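Local coordinates for Serine/threonine-protein kinase Tel1 (PDB 6SKY) that probably phosphorylates serine and threonine residues of proteins, using ATP, to switch on checkpoint signalling when DNA is damaged, at residues Q1534-I1546 / G1555-K1567. Residues are numbered along the deposited sequence; the frame is centred on the assembly and turned at random.
Sequences QAFRSITENAAHI and GTHESNLLLEILK
Leu-1561 lays its forked end over the C-terminal part of segment 1534-1546, where CD2 packs against Ile-1546 CG2 at 3.8 Å, in the turn that follows the helix, and against the CA and CB of Ala-1543, while CD1 rests near the carbonyl oxygen of Ile-1539. Its CG stands opposite the backbone N (chi1 -179°), which carries both methyls to the other segment; leucine suits the place because its branched end reaches several neighbours at once. Ala-1543, its CB turned mostly away, is small enough to fit between Leu-1561 and Leu-1478 and Leu-1481 of helix 1470-1487. Asn-1542 has its CB 4.1 Å from Leu-1561 CB. Its OD1 approaches the ring edge of His-1557 close to the ring plane, 3.6 Å from ND1, and lies 3.5 Å from Asn-1560 CB; no hydrogen bond crosses between the two segments. The flat imidazole of His-1557 offers one face to the CB of His-1545, a CH-pi contact with CB 3.9 Å from the ring centroid. Further along, Glu-1564 bends at chi2 (-71°), its carboxylate reaching Ser-1538, small enough for OE2 to lie 3.0 Å from OG, and its CB packs on Ile-1539 CG1 at 3.9 Å. An alanine in place of Glu-1564 would keep that CB but is likely to leave the serine hydroxyl without its carboxylate neighbour. The axes of helices 1534-1543 and 1557-1567 make 145° and come within 8.8 Å, roughly antiparallel; joined by the loop 1544-1556, they form a helical hairpin of the alpha solenoid, far from the nucleotide site. Helix 1470-1487 also packs on Ile-1546, helix 1578-1588 on Ile-1546 and Ile-1565, and helix 1606-1619 on Leu-1566.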
ATOM      1  N   GLN A1534      30.786  42.032 -37.625  1.00 79.68           N
ATOM      2  CA  GLN A1534      29.369  42.352 -37.750  1.00 79.68           C
ATOM      3  C   GLN A1534      28.823  42.949 -36.461  1.00 79.68           C
ATOM      4  O   GLN A1534      27.969  43.841 -36.498  1.00 79.68           O
ATOM      5  CB  GLN A1534      28.583  41.107 -38.149  1.00 79.68           C
ATOM      6  CG  GLN A1534      28.972  40.559 -39.508  1.00 79.68           C
ATOM      7  CD  GLN A1534      28.108  39.390 -39.925  1.00 79.68           C
ATOM      8  OE1 GLN A1534      27.109  39.084 -39.276  1.00 79.68           O
ATOM      9  NE2 GLN A1534      28.490  38.727 -41.011  1.00 79.68           N
ATOM     10  N   ALA A1535      29.312  42.480 -35.311  1.00 73.39           N
ATOM     11  CA  ALA A1535      28.916  43.075 -34.041  1.00 73.39           C
ATOM     12  C   ALA A1535      29.353  44.528 -33.959  1.00 73.39           C
ATOM     13  O   ALA A1535      28.592  45.387 -33.504  1.00 73.39           O
ATOM     14  CB  ALA A1535      29.501  42.274 -32.880  1.00 73.39           C
ATOM     15  N   PHE A1536      30.577  44.820 -34.391  1.00 71.81           N
ATOM     16  CA  PHE A1536      31.062  46.194 -34.415  1.00 71.81           C
ATOM     17  C   PHE A1536      30.193  47.059 -35.315  1.00 71.81           C
ATOM     18  O   PHE A1536      29.772  48.157 -34.927  1.00 71.81           O
ATOM     19  CB  PHE A1536      32.517  46.213 -34.884  1.00 71.81           C
ATOM     20  CG  PHE A1536      33.168  47.554 -34.781  1.00 71.81           C
ATOM     21  CD1 PHE A1536      33.842  47.919 -33.637  1.00 71.81           C
ATOM     22  CD2 PHE A1536      33.110  48.449 -35.827  1.00 71.81           C
ATOM     23  CE1 PHE A1536      34.437  49.146 -33.538  1.00 71.81           C
ATOM     24  CE2 PHE A1536      33.702  49.680 -35.726  1.00 71.81           C
ATOM     25  CZ  PHE A1536      34.365  50.027 -34.580  1.00 71.81           C
ATOM     26  N   ARG A1537      29.922  46.577 -36.530  1.00 73.75           N
ATOM     27  CA  ARG A1537      29.080  47.328 -37.454  1.00 73.75           C
ATOM     28  C   ARG A1537      27.718  47.618 -36.840  1.00 73.75           C
ATOM     29  O   ARG A1537      27.243  48.758 -36.864  1.00 73.75           O
ATOM     30  CB  ARG A1537      28.919  46.561 -38.765  1.00 73.75           C
ATOM     31  CG  ARG A1537      30.196  46.412 -39.562  1.00 73.75           C
ATOM     32  CD  ARG A1537      30.705  47.753 -40.045  1.00 73.75           C
ATOM     33  NE  ARG A1537      31.837  47.602 -40.952  1.00 73.75           N
ATOM     34  CZ  ARG A1537      31.721  47.314 -42.244  1.00 73.75           C
ATOM     35  NH1 ARG A1537      30.522  47.139 -42.780  1.00 73.75           N
ATOM     36  NH2 ARG A1537      32.805  47.195 -43.001  1.00 73.75           N
ATOM     37  N   SER A1538      27.080  46.594 -36.277  1.00 69.49           N
ATOM     38  CA  SER A1538      25.737  46.763 -35.739  1.00 69.49           C
ATOM     39  C   SER A1538      25.733  47.710 -34.549  1.00 69.49           C
ATOM     40  O   SER A1538      24.890  48.609 -34.469  1.00 69.49           O
ATOM     41  CB  SER A1538      25.159  45.406 -35.356  1.00 69.49           C
ATOM     42  OG  SER A1538      26.142  44.611 -34.726  1.00 69.49           O
ATOM     43  N   ILE A1539      26.672  47.534 -33.618  1.00 67.27           N
ATOM     44  CA  ILE A1539      26.727  48.403 -32.448  1.00 67.27           C
ATOM     45  C   ILE A1539      26.903  49.853 -32.872  1.00 67.27           C
ATOM     46  O   ILE A1539      26.126  50.729 -32.481  1.00 67.27           O
ATOM     47  CB  ILE A1539      27.846  47.954 -31.492  1.00 67.27           C
ATOM     48  CG1 ILE A1539      27.417  46.718 -30.706  1.00 67.27           C
ATOM     49  CG2 ILE A1539      28.210  49.066 -30.538  1.00 67.27           C
ATOM     50  CD1 ILE A1539      28.521  46.121 -29.873  1.00 67.27           C
ATOM     51  N   THR A1540      27.916  50.125 -33.697  1.00 67.33           N
ATOM     52  CA  THR A1540      28.196  51.503 -34.087  1.00 67.33           C
ATOM     53  C   THR A1540      27.035  52.112 -34.863  1.00 67.33           C
ATOM     54  O   THR A1540      26.602  53.237 -34.576  1.00 67.33           O
ATOM     55  CB  THR A1540      29.476  51.551 -34.912  1.00 67.33           C
ATOM     56  OG1 THR A1540      29.393  50.587 -35.968  1.00 67.33           O
ATOM     57  CG2 THR A1540      30.668  51.225 -34.041  1.00 67.33           C
ATOM     58  N   GLU A1541      26.504  51.378 -35.844  1.00 70.33           N
ATOM     59  CA  GLU A1541      25.441  51.928 -36.675  1.00 70.33           C
ATOM     60  C   GLU A1541      24.177  52.185 -35.868  1.00 70.33           C
ATOM     61  O   GLU A1541      23.558  53.247 -35.995  1.00 70.33           O
ATOM     62  CB  GLU A1541      25.156  50.992 -37.844  1.00 70.33           C
ATOM     63  CG  GLU A1541      23.819  51.239 -38.511  1.00 70.33           C
ATOM     64  CD  GLU A1541      23.616  52.685 -38.930  1.00 70.33           C
ATOM     65  OE1 GLU A1541      24.600  53.348 -39.321  1.00 70.33           O
ATOM     66  OE2 GLU A1541      22.464  53.161 -38.861  1.00 70.33           O
ATOM     67  N   ASN A1542      23.770  51.231 -35.030  1.00 67.76           N
ATOM     68  CA  ASN A1542      22.559  51.439 -34.250  1.00 67.76           C
ATOM     69  C   ASN A1542      22.748  52.547 -33.225  1.00 67.76           C
ATOM     70  O   ASN A1542      21.821  53.321 -32.974  1.00 67.76           O
ATOM     71  CB  ASN A1542      22.137  50.136 -33.580  1.00 67.76           C
ATOM     72  CG  ASN A1542      21.764  49.066 -34.582  1.00 67.76           C
ATOM     73  OD1 ASN A1542      20.712  49.127 -35.206  1.00 67.76           O
ATOM     74  ND2 ASN A1542      22.626  48.075 -34.736  1.00 67.76           N
ATOM     75  N   ALA A1543      23.944  52.661 -32.642  1.00 66.95           N
ATOM     76  CA  ALA A1543      24.197  53.751 -31.708  1.00 66.95           C
ATOM     77  C   ALA A1543      24.153  55.104 -32.399  1.00 66.95           C
ATOM     78  O   ALA A1543      23.775  56.103 -31.779  1.00 66.95           O
ATOM     79  CB  ALA A1543      25.547  53.556 -31.022  1.00 66.95           C
ATOM     80  N   ALA A1544      24.530  55.160 -33.675  1.00 69.73           N
ATOM     81  CA  ALA A1544      24.531  56.430 -34.387  1.00 69.73           C
ATOM     82  C   ALA A1544      23.140  57.027 -34.570  1.00 69.73           C
ATOM     83  O   ALA A1544      23.041  58.206 -34.924  1.00 69.73           O
ATOM     84  CB  ALA A1544      25.198  56.259 -35.749  1.00 69.73           C
ATOM     85  N   HIS A1545      22.068  56.265 -34.334  1.00 72.25           N
ATOM     86  CA  HIS A1545      20.723  56.726 -34.656  1.00 72.25           C
ATOM     87  C   HIS A1545      19.713  56.515 -33.538  1.00 72.25           C
ATOM     88  O   HIS A1545      18.509  56.618 -33.787  1.00 72.25           O
ATOM     89  CB  HIS A1545      20.215  56.037 -35.924  1.00 72.25           C
ATOM     90  CG  HIS A1545      21.006  56.371 -37.147  1.00 72.25           C
ATOM     91  ND1 HIS A1545      21.972  55.535 -37.660  1.00 72.25           N
ATOM     92  CD2 HIS A1545      20.981  57.459 -37.951  1.00 72.25           C
ATOM     93  CE1 HIS A1545      22.507  56.091 -38.732  1.00 72.25           C
ATOM     94  NE2 HIS A1545      21.922  57.258 -38.930  1.00 72.25           N
ATOM     95  N   ILE A1546      20.158  56.230 -32.318  1.00 69.21           N
ATOM     96  CA  ILE A1546      19.235  55.987 -31.216  1.00 69.21           C
ATOM     97  C   ILE A1546      18.549  57.286 -30.830  1.00 69.21           C
ATOM     98  O   ILE A1546      18.932  58.367 -31.286  1.00 69.21           O
ATOM     99  CB  ILE A1546      19.948  55.373 -30.001  1.00 69.21           C
ATOM    100  CG1 ILE A1546      21.165  56.210 -29.626  1.00 69.21           C
ATOM    101  CG2 ILE A1546      20.337  53.941 -30.273  1.00 69.21           C
ATOM    102  CD1 ILE A1546      21.942  55.650 -28.477  1.00 69.21           C
ATOM    103  N   GLY A1555      12.570  45.896 -34.094  1.00 65.33           N
ATOM    104  CA  GLY A1555      12.976  46.576 -35.307  1.00 65.33           C
ATOM    105  C   GLY A1555      13.447  48.001 -35.125  1.00 65.33           C
ATOM    106  O   GLY A1555      13.891  48.610 -36.105  1.00 65.33           O
ATOM    107  N   THR A1556      13.366  48.561 -33.924  1.00 63.66           N
ATOM    108  CA  THR A1556      13.854  49.911 -33.703  1.00 63.66           C
ATOM    109  C   THR A1556      15.374  49.897 -33.557  1.00 63.66           C
ATOM    110  O   THR A1556      16.020  48.849 -33.590  1.00 63.66           O
ATOM    111  CB  THR A1556      13.186  50.526 -32.477  1.00 63.66           C
ATOM    112  OG1 THR A1556      13.471  49.731 -31.323  1.00 63.66           O
ATOM    113  CG2 THR A1556      11.693  50.589 -32.670  1.00 63.66           C
ATOM    114  N   HIS A1557      15.960  51.084 -33.403  1.00 66.76           N
ATOM    115  CA  HIS A1557      17.404  51.166 -33.221  1.00 66.76           C
ATOM    116  C   HIS A1557      17.802  50.884 -31.781  1.00 66.76           C
ATOM    117  O   HIS A1557      18.812  50.216 -31.531  1.00 66.76           O
ATOM    118  CB  HIS A1557      17.910  52.540 -33.648  1.00 66.76           C
ATOM    119  CG  HIS A1557      17.896  52.755 -35.127  1.00 66.76           C
ATOM    120  ND1 HIS A1557      18.584  51.944 -36.002  1.00 66.76           N
ATOM    121  CD2 HIS A1557      17.285  53.694 -35.885  1.00 66.76           C
ATOM    122  CE1 HIS A1557      18.394  52.370 -37.236  1.00 66.76           C
ATOM    123  NE2 HIS A1557      17.610  53.432 -37.194  1.00 66.76           N
ATOM    124  N   GLU A1558      17.018  51.379 -30.824  1.00 64.94           N
ATOM    125  CA  GLU A1558      17.345  51.177 -29.420  1.00 64.94           C
ATOM    126  C   GLU A1558      17.277  49.707 -29.043  1.00 64.94           C
ATOM    127  O   GLU A1558      18.119  49.217 -28.284  1.00 64.94           O
ATOM    128  CB  GLU A1558      16.406  51.996 -28.541  1.00 64.94           C
ATOM    129  CG  GLU A1558      16.357  53.474 -28.874  1.00 64.94           C
ATOM    130  CD  GLU A1558      15.476  53.784 -30.067  1.00 64.94           C
ATOM    131  OE1 GLU A1558      15.195  52.868 -30.862  1.00 64.94           O
ATOM    132  OE2 GLU A1558      15.063  54.949 -30.215  1.00 64.94           O
ATOM    133  N   SER A1559      16.301  48.977 -29.577  1.00 60.99           N
ATOM    134  CA  SER A1559      16.187  47.570 -29.222  1.00 60.99           C
ATOM    135  C   SER A1559      17.255  46.731 -29.904  1.00 60.99           C
ATOM    136  O   SER A1559      17.763  45.778 -29.310  1.00 60.99           O
ATOM    137  CB  SER A1559      14.802  47.049 -29.568  1.00 60.99           C
ATOM    138  OG  SER A1559      14.627  46.999 -30.964  1.00 60.99           O
ATOM    139  N   ASN A1560      17.614  47.066 -31.145  1.00 61.93           N
ATOM    140  CA  ASN A1560      18.731  46.381 -31.788  1.00 61.93           C
ATOM    141  C   ASN A1560      20.027  46.630 -31.036  1.00 61.93           C
ATOM    142  O   ASN A1560      20.841  45.717 -30.864  1.00 61.93           O
ATOM    143  CB  ASN A1560      18.866  46.831 -33.239  1.00 61.93           C
ATOM    144  CG  ASN A1560      17.676  46.445 -34.079  1.00 61.93           C
ATOM    145  OD1 ASN A1560      17.048  45.415 -33.849  1.00 61.93           O
ATOM    146  ND2 ASN A1560      17.355  47.273 -35.062  1.00 61.93           N
ATOM    147  N   LEU A1561      20.227  47.855 -30.554  1.00 59.60           N
ATOM    148  CA  LEU A1561      21.424  48.148 -29.779  1.00 59.60           C
ATOM    149  C   LEU A1561      21.429  47.392 -28.457  1.00 59.60           C
ATOM    150  O   LEU A1561      22.458  46.837 -28.062  1.00 59.60           O
ATOM    151  CB  LEU A1561      21.536  49.648 -29.541  1.00 59.60           C
ATOM    152  CG  LEU A1561      22.764  50.086 -28.755  1.00 59.60           C
ATOM    153  CD1 LEU A1561      24.015  49.587 -29.431  1.00 59.60           C
ATOM    154  CD2 LEU A1561      22.780  51.583 -28.644  1.00 59.60           C
ATOM    155  N   LEU A1562      20.295  47.373 -27.752  1.00 55.21           N
ATOM    156  CA  LEU A1562      20.215  46.628 -26.501  1.00 55.21           C
ATOM    157  C   LEU A1562      20.485  45.150 -26.725  1.00 55.21           C
ATOM    158  O   LEU A1562      21.220  44.522 -25.959  1.00 55.21           O
ATOM    159  CB  LEU A1562      18.844  46.823 -25.862  1.00 55.21           C
ATOM    160  CG  LEU A1562      18.563  46.073 -24.562  1.00 55.21           C
ATOM    161  CD1 LEU A1562      19.368  46.654 -23.429  1.00 55.21           C
ATOM    162  CD2 LEU A1562      17.095  46.111 -24.238  1.00 55.21           C
ATOM    163  N   LEU A1563      19.904  44.581 -27.777  1.00 57.55           N
ATOM    164  CA  LEU A1563      20.117  43.170 -28.063  1.00 57.55           C
ATOM    165  C   LEU A1563      21.569  42.893 -28.420  1.00 57.55           C
ATOM    166  O   LEU A1563      22.118  41.861 -28.027  1.00 57.55           O
ATOM    167  CB  LEU A1563      19.192  42.729 -29.191  1.00 57.55           C
ATOM    168  CG  LEU A1563      18.761  41.267 -29.159  1.00 57.55           C
ATOM    169  CD1 LEU A1563      17.925  41.001 -27.917  1.00 57.55           C
ATOM    170  CD2 LEU A1563      18.000  40.922 -30.424  1.00 57.55           C
ATOM    171  N   GLU A1564      22.215  43.806 -29.149  1.00 61.89           N
ATOM    172  CA  GLU A1564      23.629  43.633 -29.465  1.00 61.89           C
ATOM    173  C   GLU A1564      24.487  43.682 -28.213  1.00 61.89           C
ATOM    174  O   GLU A1564      25.390  42.860 -28.044  1.00 61.89           O
ATOM    175  CB  GLU A1564      24.086  44.702 -30.455  1.00 61.89           C
ATOM    176  CG  GLU A1564      23.611  44.495 -31.880  1.00 61.89           C
ATOM    177  CD  GLU A1564      24.296  43.330 -32.564  1.00 61.89           C
ATOM    178  OE1 GLU A1564      25.272  42.789 -32.002  1.00 61.89           O
ATOM    179  OE2 GLU A1564      23.860  42.951 -33.671  1.00 61.89           O
ATOM    180  N   ILE A1565      24.222  44.642 -27.328  1.00 56.86           N
ATOM    181  CA  ILE A1565      24.984  44.749 -26.087  1.00 56.86           C
ATOM    182  C   ILE A1565      24.812  43.497 -25.239  1.00 56.86           C
ATOM    183  O   ILE A1565      25.779  42.976 -24.675  1.00 56.86           O
ATOM    184  CB  ILE A1565      24.561  46.006 -25.312  1.00 56.86           C
ATOM    185  CG1 ILE A1565      24.951  47.257 -26.082  1.00 56.86           C
ATOM    186  CG2 ILE A1565      25.190  46.015 -23.947  1.00 56.86           C
ATOM    187  CD1 ILE A1565      24.364  48.500 -25.506  1.00 56.86           C
ATOM    188  N   LEU A1566      23.584  42.994 -25.136  1.00 54.56           N
ATOM    189  CA  LEU A1566      23.347  41.803 -24.330  1.00 54.56           C
ATOM    190  C   LEU A1566      24.016  40.582 -24.944  1.00 54.56           C
ATOM    191  O   LEU A1566      24.697  39.823 -24.251  1.00 54.56           O
ATOM    192  CB  LEU A1566      21.849  41.568 -24.162  1.00 54.56           C
ATOM    193  CG  LEU A1566      21.055  42.620 -23.394  1.00 54.56           C
ATOM    194  CD1 LEU A1566      19.615  42.198 -23.317  1.00 54.56           C
ATOM    195  CD2 LEU A1566      21.626  42.830 -22.015  1.00 54.56           C
ATOM    196  N   LYS A1567      23.833  40.376 -26.248  1.00 61.46           N
ATOM    197  CA  LYS A1567      24.461  39.248 -26.921  1.00 61.46           C
ATOM    198  C   LYS A1567      25.979  39.306 -26.822  1.00 61.46           C
ATOM    199  O   LYS A1567      26.633  38.264 -26.721  1.00 61.46           O
ATOM    200  CB  LYS A1567      24.010  39.222 -28.378  1.00 61.46           C
ATOM    201  CG  LYS A1567      24.675  38.186 -29.247  1.00 61.46           C
ATOM    202  CD  LYS A1567      24.075  38.226 -30.644  1.00 61.46           C
ATOM    203  CE  LYS A1567      24.716  37.199 -31.561  1.00 61.46           C
ATOM    204  NZ  LYS A1567      24.055  37.153 -32.894  1.00 61.46           N
TER